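Local coordinates for sulfur oxidation protein SOXB (Thermus thermophilus, PDB 2WDD) that hydrolyses a sulfur-sulfur bond, that of cysteine S-thiosulfonate, in the Sox sulfur oxidation pathway and carries two manganese ions, at residues 63-68 with 72-77; 80-85 with 290-295; 423-428 with 524-529; 416-421 with 533-538; 202-205 with 210-213. All blocks are in the same frame, centred on the assembly; numbering follows the deposited sequence. Where two conformers were deposited one is given.

Contact 1 of 5, residues 63-68 with 72-77; sequences GYLTGE and RYYGVE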
# COMPACT_ATOMS: atom_id res chain seq x y z
N GLY A 63 -12.59 -4.16 1.67
CA GLY A 63 -11.85 -2.96 2.02
C GLY A 63 -11.97 -2.70 3.52
O GLY A 63 -11.21 -1.90 4.08
N TYR A 64 -12.94 -3.34 4.16
CA TYR A 64 -13.18 -3.18 5.59
C TYR A 64 -13.30 -4.52 6.33
O TYR A 64 -13.79 -4.56 7.46
CB TYR A 64 -14.43 -2.34 5.84
CG TYR A 64 -14.31 -0.92 5.32
CD1 TYR A 64 -13.58 0.03 6.02
CD2 TYR A 64 -14.86 -0.55 4.10
CE1 TYR A 64 -13.46 1.33 5.55
CE2 TYR A 64 -14.75 0.75 3.63
CZ TYR A 64 -14.04 1.67 4.35
OH TYR A 64 -13.92 2.96 3.87
N LEU A 65 -12.81 -5.59 5.70
CA LEU A 65 -12.86 -6.92 6.30
C LEU A 65 -11.49 -7.30 6.84
O LEU A 65 -10.48 -7.12 6.16
CB LEU A 65 -13.31 -7.95 5.25
CG LEU A 65 -14.65 -7.67 4.58
CD1 LEU A 65 -14.79 -8.55 3.35
CD2 LEU A 65 -15.79 -7.92 5.56
N THR A 66 -11.48 -7.87 8.04
CA THR A 66 -10.25 -8.31 8.68
C THR A 66 -10.54 -9.58 9.49
O THR A 66 -11.69 -10.01 9.63
CB THR A 66 -9.72 -7.24 9.66
OG1 THR A 66 -10.73 -6.99 10.66
CG2 THR A 66 -9.35 -5.94 8.93
N GLY A 67 -9.47 -10.15 10.05
CA GLY A 67 -9.57 -11.24 11.00
C GLY A 67 -10.44 -12.40 10.56
O GLY A 67 -10.31 -12.90 9.45
N GLU A 68 -11.28 -12.89 11.47
CA GLU A 68 -12.10 -14.05 11.14
C GLU A 68 -13.14 -13.72 10.08
O GLU A 68 -13.50 -14.56 9.24
CB GLU A 68 -12.77 -14.60 12.40
CG GLU A 68 -11.79 -14.91 13.52
CD GLU A 68 -11.50 -13.74 14.47
OE1 GLU A 68 -11.84 -12.58 14.16
OE2 GLU A 68 -10.85 -13.99 15.52
N ARG A 72 -14.39 -15.76 6.63
CA ARG A 72 -15.76 -16.20 6.41
C ARG A 72 -16.36 -15.61 5.14
O ARG A 72 -17.04 -16.30 4.38
CB ARG A 72 -16.63 -15.83 7.61
CG ARG A 72 -16.28 -16.60 8.87
CD ARG A 72 -17.35 -16.39 9.94
NE ARG A 72 -17.36 -15.02 10.47
CZ ARG A 72 -16.72 -14.63 11.57
NH1 ARG A 72 -15.98 -15.50 12.24
NH2 ARG A 72 -16.83 -13.38 12.00
N TYR A 73 -16.11 -14.32 4.93
CA TYR A 73 -16.66 -13.63 3.76
C TYR A 73 -16.30 -14.32 2.45
O TYR A 73 -17.14 -14.47 1.56
CB TYR A 73 -16.19 -12.18 3.74
CG TYR A 73 -16.80 -11.33 2.65
CD1 TYR A 73 -17.90 -10.51 2.91
CD2 TYR A 73 -16.26 -11.31 1.37
CE1 TYR A 73 -18.44 -9.71 1.92
CE2 TYR A 73 -16.80 -10.52 0.38
CZ TYR A 73 -17.90 -9.74 0.65
OH TYR A 73 -18.43 -8.93 -0.34
N TYR A 74 -15.05 -14.75 2.35
CA TYR A 74 -14.55 -15.39 1.14
C TYR A 74 -14.56 -16.91 1.19
O TYR A 74 -14.13 -17.56 0.24
CB TYR A 74 -13.14 -14.86 0.84
CG TYR A 74 -13.16 -13.42 0.40
CD1 TYR A 74 -13.70 -13.06 -0.83
CD2 TYR A 74 -12.69 -12.41 1.24
CE1 TYR A 74 -13.74 -11.74 -1.23
CE2 TYR A 74 -12.75 -11.08 0.85
CZ TYR A 74 -13.28 -10.75 -0.39
OH TYR A 74 -13.32 -9.44 -0.79
N GLY A 75 -15.04 -17.49 2.29
CA GLY A 75 -15.08 -18.94 2.39
C GLY A 75 -13.70 -19.58 2.40
O GLY A 75 -13.51 -20.68 1.88
N VAL A 76 -12.74 -18.88 2.99
CA VAL A 76 -11.37 -19.37 3.09
C VAL A 76 -11.18 -20.12 4.39
O VAL A 76 -11.51 -19.61 5.47
CB VAL A 76 -10.38 -18.21 2.94
CG1 VAL A 76 -8.93 -18.70 3.12
CG2 VAL A 76 -10.56 -17.59 1.57
N GLU A 77 -10.68 -21.35 4.28
CA GLU A 77 -10.47 -22.17 5.46
C GLU A 77 -9.29 -21.68 6.30
O GLU A 77 -8.25 -21.28 5.78
CB GLU A 77 -10.30 -23.64 5.08
CG GLU A 77 -11.55 -24.26 4.47
CD GLU A 77 -11.83 -25.64 5.00
OE1 GLU A 77 -10.98 -26.53 4.82
OE2 GLU A 77 -12.92 -25.85 5.60

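Contact 2 of 5, residues 80-85 with 290-295; sequences TPLAYL and LTPRPW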
# COMPACT_ATOMS: atom_id res chain seq x y z
N THR A 80 -4.94 -22.16 5.98
CA THR A 80 -4.50 -22.39 4.61
C THR A 80 -3.52 -21.30 4.18
O THR A 80 -3.47 -20.23 4.79
CB THR A 80 -5.69 -22.37 3.66
OG1 THR A 80 -6.39 -21.13 3.82
CG2 THR A 80 -6.65 -23.52 3.97
N PRO A 81 -2.78 -21.54 3.09
CA PRO A 81 -1.87 -20.50 2.60
C PRO A 81 -2.64 -19.22 2.28
O PRO A 81 -2.16 -18.12 2.55
CB PRO A 81 -1.29 -21.11 1.33
CG PRO A 81 -1.33 -22.59 1.57
CD PRO A 81 -2.54 -22.85 2.44
N LEU A 82 -3.86 -19.34 1.75
CA LEU A 82 -4.62 -18.13 1.46
C LEU A 82 -5.00 -17.42 2.77
O LEU A 82 -4.97 -16.19 2.83
CB LEU A 82 -5.87 -18.42 0.63
CG LEU A 82 -6.66 -17.18 0.19
CD1 LEU A 82 -5.74 -16.14 -0.43
CD2 LEU A 82 -7.77 -17.58 -0.79
N ALA A 83 -5.36 -18.19 3.80
CA ALA A 83 -5.71 -17.59 5.09
C ALA A 83 -4.51 -16.81 5.64
O ALA A 83 -4.65 -15.73 6.21
CB ALA A 83 -6.16 -18.66 6.08
N TYR A 84 -3.32 -17.38 5.47
CA TYR A 84 -2.07 -16.74 5.91
C TYR A 84 -1.90 -15.36 5.26
O TYR A 84 -1.52 -14.40 5.92
CB TYR A 84 -0.89 -17.66 5.55
CG TYR A 84 0.49 -17.05 5.65
CD1 TYR A 84 0.88 -16.28 6.74
CD2 TYR A 84 1.44 -17.32 4.67
CE1 TYR A 84 2.18 -15.76 6.84
CE2 TYR A 84 2.71 -16.79 4.74
CZ TYR A 84 3.09 -16.03 5.83
OH TYR A 84 4.39 -15.52 5.91
N LEU A 85 -2.19 -15.27 3.96
CA LEU A 85 -2.07 -13.99 3.27
C LEU A 85 -3.18 -13.01 3.67
O LEU A 85 -2.98 -11.80 3.79
CB LEU A 85 -2.18 -14.21 1.75
CG LEU A 85 -0.87 -14.42 0.99
CD1 LEU A 85 -0.10 -15.63 1.50
CD2 LEU A 85 -1.15 -14.54 -0.51
N LEU A 290 -7.11 -7.27 -0.46
CA LEU A 290 -7.11 -8.62 -1.03
C LEU A 290 -8.55 -9.02 -1.31
O LEU A 290 -9.42 -8.85 -0.45
CB LEU A 290 -6.48 -9.64 -0.06
CG LEU A 290 -4.95 -9.74 -0.13
CD1 LEU A 290 -4.39 -10.30 1.17
CD2 LEU A 290 -4.52 -10.58 -1.33
N THR A 291 -8.81 -9.52 -2.52
CA THR A 291 -10.15 -9.96 -2.91
C THR A 291 -10.08 -11.34 -3.57
O THR A 291 -9.97 -11.45 -4.79
CB THR A 291 -10.81 -8.96 -3.88
OG1 THR A 291 -9.96 -8.75 -5.01
CG2 THR A 291 -11.07 -7.64 -3.19
N PRO A 292 -10.15 -12.42 -2.77
CA PRO A 292 -10.08 -13.78 -3.31
C PRO A 292 -11.17 -14.07 -4.33
O PRO A 292 -10.98 -14.90 -5.23
CB PRO A 292 -10.23 -14.65 -2.07
CG PRO A 292 -9.58 -13.81 -0.98
CD PRO A 292 -10.06 -12.40 -1.30
N ARG A 293 -12.28 -13.34 -4.23
CA ARG A 293 -13.38 -13.42 -5.18
C ARG A 293 -13.62 -11.97 -5.57
O ARG A 293 -13.49 -11.08 -4.72
CB ARG A 293 -14.63 -13.99 -4.50
CG ARG A 293 -14.46 -15.40 -3.97
CD ARG A 293 -15.80 -15.98 -3.53
NE ARG A 293 -15.64 -17.20 -2.74
CZ ARG A 293 -15.54 -18.42 -3.25
NH1 ARG A 293 -15.57 -18.59 -4.57
NH2 ARG A 293 -15.42 -19.47 -2.45
N PRO A 294 -13.94 -11.70 -6.85
CA PRO A 294 -14.13 -10.31 -7.28
C PRO A 294 -15.34 -9.66 -6.63
O PRO A 294 -16.33 -10.33 -6.28
CB PRO A 294 -14.31 -10.44 -8.80
CG PRO A 294 -14.93 -11.82 -8.97
CD PRO A 294 -14.26 -12.67 -7.92
N TRP A 295 -15.26 -8.35 -6.45
CA TRP A 295 -16.31 -7.59 -5.82
C TRP A 295 -17.19 -7.01 -6.93
O TRP A 295 -16.70 -6.27 -7.78
CB TRP A 295 -15.67 -6.46 -4.99
CG TRP A 295 -16.61 -5.61 -4.23
CD1 TRP A 295 -17.90 -5.91 -3.87
CD2 TRP A 295 -16.32 -4.34 -3.67
NE1 TRP A 295 -18.44 -4.88 -3.14
CE2 TRP A 295 -17.49 -3.89 -3.00
CE3 TRP A 295 -15.19 -3.52 -3.67
CZ2 TRP A 295 -17.54 -2.67 -2.33
CZ3 TRP A 295 -15.25 -2.30 -3.01
CH2 TRP A 295 -16.41 -1.90 -2.33

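Contact 3 of 5, residues 423-428 with 524-529; sequences AYTGFT and RPIYEV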
# COMPACT_ATOMS: atom_id res chain seq x y z
N ALA A 423 12.19 -0.31 4.50
CA ALA A 423 10.85 -0.80 4.17
C ALA A 423 9.77 -0.06 4.97
O ALA A 423 8.65 0.13 4.49
CB ALA A 423 10.74 -2.29 4.43
N TYR A 424 10.10 0.34 6.19
CA TYR A 424 9.16 1.03 7.06
C TYR A 424 9.18 2.54 6.92
O TYR A 424 8.18 3.21 7.18
CB TYR A 424 9.50 0.73 8.52
CG TYR A 424 9.06 -0.60 9.05
CD1 TYR A 424 7.70 -0.94 9.11
CD2 TYR A 424 9.98 -1.44 9.69
CE1 TYR A 424 7.29 -2.13 9.72
CE2 TYR A 424 9.58 -2.63 10.31
CZ TYR A 424 8.23 -2.98 10.31
OH TYR A 424 7.85 -4.15 10.93
N THR A 425 10.37 3.10 6.66
CA THR A 425 10.53 4.55 6.70
C THR A 425 11.27 5.15 5.51
O THR A 425 11.76 6.29 5.58
CB THR A 425 11.24 5.00 8.01
OG1 THR A 425 12.59 4.51 8.01
CG2 THR A 425 10.51 4.49 9.25
N GLY A 426 11.34 4.38 4.42
CA GLY A 426 12.04 4.79 3.22
C GLY A 426 11.33 5.83 2.37
O GLY A 426 11.10 5.61 1.18
N PHE A 427 10.96 6.95 2.99
CA PHE A 427 10.40 8.09 2.27
C PHE A 427 11.59 8.79 1.62
O PHE A 427 12.67 8.85 2.20
CB PHE A 427 9.84 9.13 3.25
CG PHE A 427 8.65 8.66 4.04
CD1 PHE A 427 7.36 9.04 3.66
CD2 PHE A 427 8.81 7.90 5.19
CE1 PHE A 427 6.24 8.63 4.40
CE2 PHE A 427 7.71 7.48 5.92
CZ PHE A 427 6.42 7.82 5.51
N THR A 428 11.38 9.44 0.47
CA THR A 428 12.46 10.23 -0.10
C THR A 428 12.57 11.54 0.70
O THR A 428 13.51 12.32 0.48
CB THR A 428 12.22 10.56 -1.58
OG1 THR A 428 10.93 11.16 -1.72
CG2 THR A 428 12.37 9.30 -2.46
N ARG A 524 16.58 15.54 10.71
CA ARG A 524 17.40 14.50 10.11
C ARG A 524 16.53 13.28 9.85
O ARG A 524 15.45 13.14 10.43
CB ARG A 524 18.58 14.15 11.01
CG ARG A 524 18.19 13.58 12.35
CD ARG A 524 19.40 12.94 13.00
NE ARG A 524 19.15 12.55 14.38
CZ ARG A 524 19.87 11.65 15.04
NH1 ARG A 524 20.89 11.05 14.45
NH2 ARG A 524 19.58 11.38 16.30
N PRO A 525 16.98 12.37 8.98
CA PRO A 525 16.13 11.23 8.63
C PRO A 525 15.68 10.38 9.80
O PRO A 525 16.47 10.01 10.65
CB PRO A 525 17.01 10.40 7.70
CG PRO A 525 18.03 11.38 7.17
CD PRO A 525 18.28 12.32 8.29
N ILE A 526 14.41 10.01 9.80
CA ILE A 526 13.89 9.19 10.88
C ILE A 526 14.68 7.89 11.03
O ILE A 526 14.89 7.43 12.15
CB ILE A 526 12.40 8.90 10.68
CG1 ILE A 526 11.84 8.13 11.88
CG2 ILE A 526 12.19 8.16 9.36
CD1 ILE A 526 11.97 8.86 13.21
N TYR A 527 15.07 7.27 9.92
CA TYR A 527 15.81 6.01 9.99
C TYR A 527 17.16 6.11 10.69
O TYR A 527 17.62 5.14 11.29
CB TYR A 527 15.89 5.26 8.65
CG TYR A 527 16.21 6.13 7.47
CD1 TYR A 527 17.50 6.62 7.26
CD2 TYR A 527 15.26 6.37 6.48
CE1 TYR A 527 17.81 7.39 6.14
CE2 TYR A 527 15.57 7.12 5.36
CZ TYR A 527 16.84 7.61 5.18
OH TYR A 527 17.11 8.39 4.07
N GLU A 528 17.77 7.30 10.65
CA GLU A 528 19.03 7.50 11.36
C GLU A 528 18.75 7.46 12.85
O GLU A 528 19.53 6.89 13.63
CB GLU A 528 19.68 8.83 10.98
CG GLU A 528 20.25 8.84 9.56
CD GLU A 528 20.93 10.15 9.19
OE1 GLU A 528 21.05 11.05 10.05
OE2 GLU A 528 21.36 10.27 8.02
N VAL A 529 17.63 8.04 13.27
CA VAL A 529 17.26 8.05 14.67
C VAL A 529 16.98 6.61 15.11
O VAL A 529 17.43 6.17 16.17
CB VAL A 529 16.03 8.97 14.90
CG1 VAL A 529 15.56 8.91 16.35
CG2 VAL A 529 16.34 10.41 14.49
O HOH W 1 15.43 8.79 2.08

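Contact 4 of 5, residues 416-421 with 533-538; sequences ITWDHL and YLRSVG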
# COMPACT_ATOMS: atom_id res chain seq x y z
N ILE A 416 16.11 -6.96 13.27
CA ILE A 416 15.72 -5.78 12.49
C ILE A 416 16.98 -5.31 11.76
O ILE A 416 18.03 -5.13 12.38
CB ILE A 416 15.19 -4.65 13.39
CG1 ILE A 416 14.01 -5.12 14.24
CG2 ILE A 416 14.81 -3.43 12.54
CD1 ILE A 416 13.65 -4.18 15.37
N THR A 417 16.85 -5.08 10.46
CA THR A 417 17.98 -4.66 9.64
C THR A 417 17.71 -3.32 8.99
O THR A 417 16.59 -2.80 9.05
CB THR A 417 18.25 -5.69 8.53
OG1 THR A 417 17.17 -5.65 7.59
CG2 THR A 417 18.36 -7.10 9.12
N TRP A 418 18.74 -2.75 8.37
CA TRP A 418 18.57 -1.49 7.67
C TRP A 418 17.53 -1.67 6.57
O TRP A 418 16.73 -0.77 6.31
CB TRP A 418 19.89 -1.00 7.08
CG TRP A 418 20.59 -0.01 7.95
CD1 TRP A 418 21.68 -0.23 8.73
CD2 TRP A 418 20.24 1.36 8.11
NE1 TRP A 418 22.03 0.92 9.39
CE2 TRP A 418 21.17 1.92 9.02
CE3 TRP A 418 19.23 2.18 7.59
CZ2 TRP A 418 21.12 3.26 9.40
CZ3 TRP A 418 19.19 3.50 7.96
CH2 TRP A 418 20.13 4.04 8.86
N ASP A 419 17.54 -2.82 5.91
CA ASP A 419 16.57 -3.06 4.84
C ASP A 419 15.15 -2.94 5.39
O ASP A 419 14.28 -2.37 4.73
CB ASP A 419 16.80 -4.40 4.14
CG ASP A 419 16.23 -4.42 2.72
OD1 ASP A 419 16.46 -3.45 1.97
OD2 ASP A 419 15.47 -5.36 2.39
N HIS A 420 14.93 -3.40 6.62
CA HIS A 420 13.61 -3.25 7.25
C HIS A 420 13.34 -1.77 7.53
O HIS A 420 12.23 -1.29 7.33
CB HIS A 420 13.52 -4.02 8.57
CG HIS A 420 13.62 -5.51 8.42
ND1 HIS A 420 14.46 -6.26 9.21
CD2 HIS A 420 12.94 -6.39 7.65
CE1 HIS A 420 14.31 -7.54 8.92
NE2 HIS A 420 13.40 -7.64 7.96
N LEU A 421 14.34 -1.06 8.05
CA LEU A 421 14.12 0.35 8.35
C LEU A 421 13.68 1.09 7.08
O LEU A 421 12.80 1.95 7.13
CB LEU A 421 15.37 1.01 8.93
CG LEU A 421 15.86 0.50 10.29
CD1 LEU A 421 16.98 1.42 10.81
CD2 LEU A 421 14.71 0.40 11.27
N TYR A 533 18.99 4.31 17.99
CA TYR A 533 18.31 3.71 19.13
C TYR A 533 18.52 2.20 19.15
O TYR A 533 18.92 1.63 20.16
CB TYR A 533 16.82 4.02 19.04
CG TYR A 533 15.98 3.30 20.08
CD1 TYR A 533 16.08 3.64 21.42
CD2 TYR A 533 15.11 2.28 19.72
CE1 TYR A 533 15.28 3.00 22.38
CE2 TYR A 533 14.32 1.65 20.66
CZ TYR A 533 14.42 2.00 21.99
OH TYR A 533 13.63 1.36 22.92
N LEU A 534 18.22 1.55 18.03
CA LEU A 534 18.32 0.09 17.95
C LEU A 534 19.73 -0.44 18.23
O LEU A 534 19.87 -1.43 18.97
CB LEU A 534 17.82 -0.42 16.60
CG LEU A 534 16.33 -0.17 16.32
CD1 LEU A 534 16.00 -0.58 14.88
CD2 LEU A 534 15.46 -0.93 17.31
N ARG A 535 20.75 0.18 17.64
CA ARG A 535 22.13 -0.26 17.86
C ARG A 535 22.42 -0.23 19.35
O ARG A 535 23.02 -1.15 19.90
CB ARG A 535 23.13 0.68 17.17
CG ARG A 535 23.05 0.75 15.66
CD ARG A 535 23.95 1.88 15.15
NE ARG A 535 23.98 1.95 13.69
CZ ARG A 535 23.80 3.06 12.99
NH1 ARG A 535 23.59 4.21 13.61
NH2 ARG A 535 23.84 3.02 11.66
N SER A 536 22.00 0.84 20.00
CA SER A 536 22.23 1.01 21.42
C SER A 536 21.51 -0.02 22.30
O SER A 536 22.14 -0.68 23.14
CB SER A 536 21.83 2.42 21.87
OG SER A 536 22.00 2.57 23.27
N VAL A 537 20.20 -0.15 22.13
CA VAL A 537 19.42 -1.05 22.97
C VAL A 537 19.62 -2.55 22.73
O VAL A 537 19.43 -3.35 23.65
CB VAL A 537 17.94 -0.66 23.02
CG1 VAL A 537 17.80 0.78 23.49
CG2 VAL A 537 17.29 -0.85 21.67
N GLY A 538 19.99 -2.94 21.52
CA GLY A 538 20.26 -4.33 21.21
C GLY A 538 19.08 -5.26 21.01
O GLY A 538 19.08 -6.07 20.09
O HOH W 2 24.67 0.40 10.88

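Contact 5 of 5, residues 202-205 with 210-213; sequences YRIH and YALA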
# COMPACT_ATOMS: atom_id res chain seq x y z
N TYR A 202 -5.03 4.82 -22.45
CA TYR A 202 -5.28 3.39 -22.56
C TYR A 202 -4.53 2.74 -23.72
O TYR A 202 -3.97 3.43 -24.59
CB TYR A 202 -6.79 3.13 -22.74
CG TYR A 202 -7.37 3.66 -24.04
CD1 TYR A 202 -7.24 2.95 -25.22
CD2 TYR A 202 -8.03 4.88 -24.07
CE1 TYR A 202 -7.75 3.44 -26.41
CE2 TYR A 202 -8.53 5.39 -25.26
CZ TYR A 202 -8.39 4.66 -26.42
OH TYR A 202 -8.91 5.17 -27.59
N ARG A 203 -4.51 1.41 -23.72
CA ARG A 203 -3.92 0.64 -24.82
C ARG A 203 -4.86 -0.52 -25.12
O ARG A 203 -5.31 -1.19 -24.20
CB ARG A 203 -2.54 0.10 -24.46
CG ARG A 203 -1.92 -0.75 -25.57
CD ARG A 203 -1.70 0.05 -26.85
NE ARG A 203 -1.10 1.34 -26.54
CZ ARG A 203 -1.39 2.48 -27.16
NH1 ARG A 203 -2.23 2.50 -28.19
NH2 ARG A 203 -0.81 3.61 -26.76
N ILE A 204 -5.15 -0.75 -26.40
CA ILE A 204 -6.00 -1.87 -26.79
C ILE A 204 -5.12 -3.03 -27.20
O ILE A 204 -4.16 -2.87 -27.96
CB ILE A 204 -7.00 -1.48 -27.90
CG1 ILE A 204 -8.01 -0.46 -27.38
CG2 ILE A 204 -7.74 -2.73 -28.41
CD1 ILE A 204 -8.83 0.20 -28.47
N HIS A 205 -5.44 -4.21 -26.68
CA HIS A 205 -4.68 -5.42 -26.96
C HIS A 205 -5.56 -6.45 -27.65
O HIS A 205 -6.71 -6.65 -27.28
CB HIS A 205 -4.19 -6.03 -25.66
CG HIS A 205 -3.13 -5.21 -24.98
ND1 HIS A 205 -1.78 -5.41 -25.22
CD2 HIS A 205 -3.22 -4.22 -24.07
CE1 HIS A 205 -1.09 -4.54 -24.49
NE2 HIS A 205 -1.93 -3.81 -23.80
N TYR A 210 -11.19 -10.82 -30.10
CA TYR A 210 -11.70 -9.66 -29.36
C TYR A 210 -10.60 -8.63 -29.17
O TYR A 210 -9.43 -8.90 -29.45
CB TYR A 210 -12.20 -10.08 -27.98
CG TYR A 210 -13.06 -11.32 -27.97
CD1 TYR A 210 -14.44 -11.22 -28.10
CD2 TYR A 210 -12.50 -12.57 -27.80
CE1 TYR A 210 -15.24 -12.35 -28.09
CE2 TYR A 210 -13.29 -13.71 -27.79
CZ TYR A 210 -14.66 -13.59 -27.93
OH TYR A 210 -15.45 -14.72 -27.91
N ALA A 211 -10.98 -7.48 -28.64
CA ALA A 211 -10.02 -6.43 -28.33
C ALA A 211 -10.30 -5.98 -26.90
O ALA A 211 -11.44 -5.68 -26.54
CB ALA A 211 -10.17 -5.28 -29.30
N LEU A 212 -9.25 -5.95 -26.08
CA LEU A 212 -9.36 -5.58 -24.68
C LEU A 212 -8.58 -4.30 -24.43
O LEU A 212 -7.38 -4.26 -24.69
CB LEU A 212 -8.78 -6.69 -23.81
CG LEU A 212 -8.77 -6.50 -22.28
CD1 LEU A 212 -10.19 -6.53 -21.75
CD2 LEU A 212 -7.94 -7.61 -21.63
N ALA A 213 -9.25 -3.29 -23.88
CA ALA A 213 -8.58 -2.04 -23.54
C ALA A 213 -8.16 -2.05 -22.07
O ALA A 213 -8.96 -2.41 -21.20
CB ALA A 213 -9.51 -0.85 -23.77

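Contact 1 of 5, residues 63-68 with 72-77
Leu65 presses one methyl, CD1, onto the face of the Tyr73 ring, and this is the tight part of the contact. The methyl stands 3.6 Å from the ring centroid and only 18° off the ring normal, a CH-pi contact displaced toward CG of Tyr73. In Tyr73, chi1 of -175° swings the ring beside Leu65, and chi2 of 97° turns its face to the methyl. The same methyl reaches Tyr74, lying 4.1 Å from CE2, while Tyr73 CD2 sits over the centre of the Tyr74 ring. A branched leucine suits this place because one slim methyl can serve both aromatics.

Toward solvent the contact is looser. Arg72 bends at chi3 and folds its guanidinium back over the Glu68 backbone, NH1 coming 3.3 Å from Glu68 CB and the carbonyl oxygen lying over one guanidinium face. The carboxylate of Glu68 turns elsewhere, to a salt bridge with Arg556, and its OE1 stays 5.4 Å from Arg72 NH1. The backbones are joined by the i to i+4 helical bond from Arg72 N to Glu68 O, 3.0 Å. Gly75, able to take positive phi, ends the short helix 67-74 in a Schellman motif.

Contact 2 of 5, residues 80-85 with 290-295
Leu82 and Pro292 meet by one branch of the leucine. Its CB leaves helix 81-86 toward the loop 290-295 but remains 6.1 Å from Pro292 CG. With CG anti to the backbone N (chi1 -175°), the chain continues outward and CG closes to 4.6 Å from that same CG of Pro292. At the tip CD2 makes the contact, 4.0 Å from Pro292 CB, whereas CD1 stays 4.5 Å from Pro292 CG. The proline suits the spot as a rigid, apolar ring in a loop without regular structure. That loop follows closely on His288, a manganese ligand, so the packing sets the helix against a connection leaving the metal site; the helix itself starts at the N-cap Thr80, whose OG1 accepts from Ala83 N. One helical turn beyond Leu82, the carbonyl O of Leu85 lies 3.3 Å from Leu290 CD1 and takes a hydrogen bond from Lys310 NZ. Val331 of strand 323-333 touches both Leu82 and Leu290.

Contact 3 of 5, residues 423-428 with 524-529
A single water ties Tyr527 to Phe427: it lies 2.6 Å from Tyr527 OH and donates to Phe427 O at 2.8 Å. The water sits at the phenol ring's edge, near its plane. Beside it, Thr425 packs against both residues that begin helix 526-537. Its CB is 3.6 Å from Ile526 CG2, a close apolar fit of two beta-branched side chains crossing at about a right angle. Its OG1 comes 3.4 Å from Tyr527 CB and meets the ring at the edge, close to the ring plane. This hydroxyl is hydrogen-bonded to Leu421 O, one turn back in its own helix, which lets threonine sit in a buried place beside carbon atoms. Tyr527 holds CG between its backbone N and carbonyl carbon (chi1 44°), which lays one ring face on Pro525 CB, 3.5 Å from the plane. A phenylalanine in place of Tyr527 would probably leave the water at Phe427 O without the phenol oxygen as a partner and so less firmly held. Tyr527 packs edge-to-face with Tyr422, and both line a pocket holding tertiary-butyl alcohol. The chemistry implies a mostly apolar seam: Leu421 O satisfies Thr425 OG1, and the water bridges Tyr527 OH and Phe427 O.

Contact 4 of 5, residues 416-421 with 533-538
Leu534 is the first residue of 533-538 to touch 416-421, and it fills the apolar centre of the contact. Its CD1 touches Ile416 CG2 at 3.9 Å and Leu421 CD2 at 4.0 Å, while its CD2 lies 4.2 Å from Ile416 CD1. Ile416 crosses it at about a right angle; Leu421 slides past it in the opposite sense. Three branched aliphatic side chains thus meet here.

Arg535, the next residue, carries the contact to the surface. Its chain is extended from CG to NE, long enough to bring NH2 to the edge of the Trp418 indole, 3.5 Å from CZ2. The guanidinium and indole planes are 52° apart, and NH2 lies near the ring plane rather than over a face. A water joins the two, accepting from Trp418 NE1 at 3.1 Å and from Arg535 NH2 at 2.9 Å, which gives the indole N-H a partner beside an exposed arginine. Leu421 CD1 packs over one face of that indole. Finally Gly538, whose positive phi a glycine tolerates easily, ends the helix.

Across from Leu534 and Arg535, helix 418-425 begins with a capping box: Thr417 N donates to His420 ND1 at 2.9 Å, and His420 N returns a weak bond to Thr417 OG1. Helix 526-537 thus packs on the start of helix 418-425 and on Ile416 of the short strand just before it, in a 5'-nucleotidase-type C-terminal domain.

Contact 5 of 5, residues 202-205 with 210-213
His205 and Leu212 face each other as an antiparallel hydrogen-bonded pair: His205 N donates to Leu212 O at 2.8 Å, and Leu212 N to His205 O at 2.9 Å. The second bond is nearly straight (175°) and lies in the carbonyl plane; at the first, the donor is tilted 31° from it. Beside them Ile204 and Ala213 form a non-hydrogen-bonded pair. Ile204 spreads its two branches over both alanines: CG2, anti to the backbone N, meets Ala211 CB at 3.6 Å, and CG1 reaches Ala213 CB at 3.9 Å. The small alanines suit a strand so overlaid by a branched side chain. A glycine at Ile204 would probably leave both alanine methyls without their cross-strand cover. Outward, His205 NE2 is hydrogen-bonded to His159 NE2, and Arg203 makes a salt bridge with Glu183. The hairpin closes one edge of a mixed sheet: strand 202-207 is outermost, strand 210-217 pairs in parallel with strand 257-262 on its other side, and helix 240-252 packs against Tyr202 and Ala213.

How the contacts relate
The contacts form two neighbouring pairs and one outlier. Contacts 1 and 2, centres 8 Å apart, touch where the end of helix 67-74 and Val76 just after it meet helix 81-86 and the loop 290-295. Contacts 3 and 4, centres 12 Å apart, share helices 418-425 and 526-537; contact 3 lies across the chain's centre from contact 2, their centres 31 Å apart. Contact 5, the sheet-edge hairpin, falls in sequence between the two halves of contact 2, its centre 28 Å away. The 290-295 half of contact 2 follows manganese ligand His288, and Thr425 of contact 3 has its side chain about 12 Å from that of ligand His38, consistent with both regions lying near the metal site.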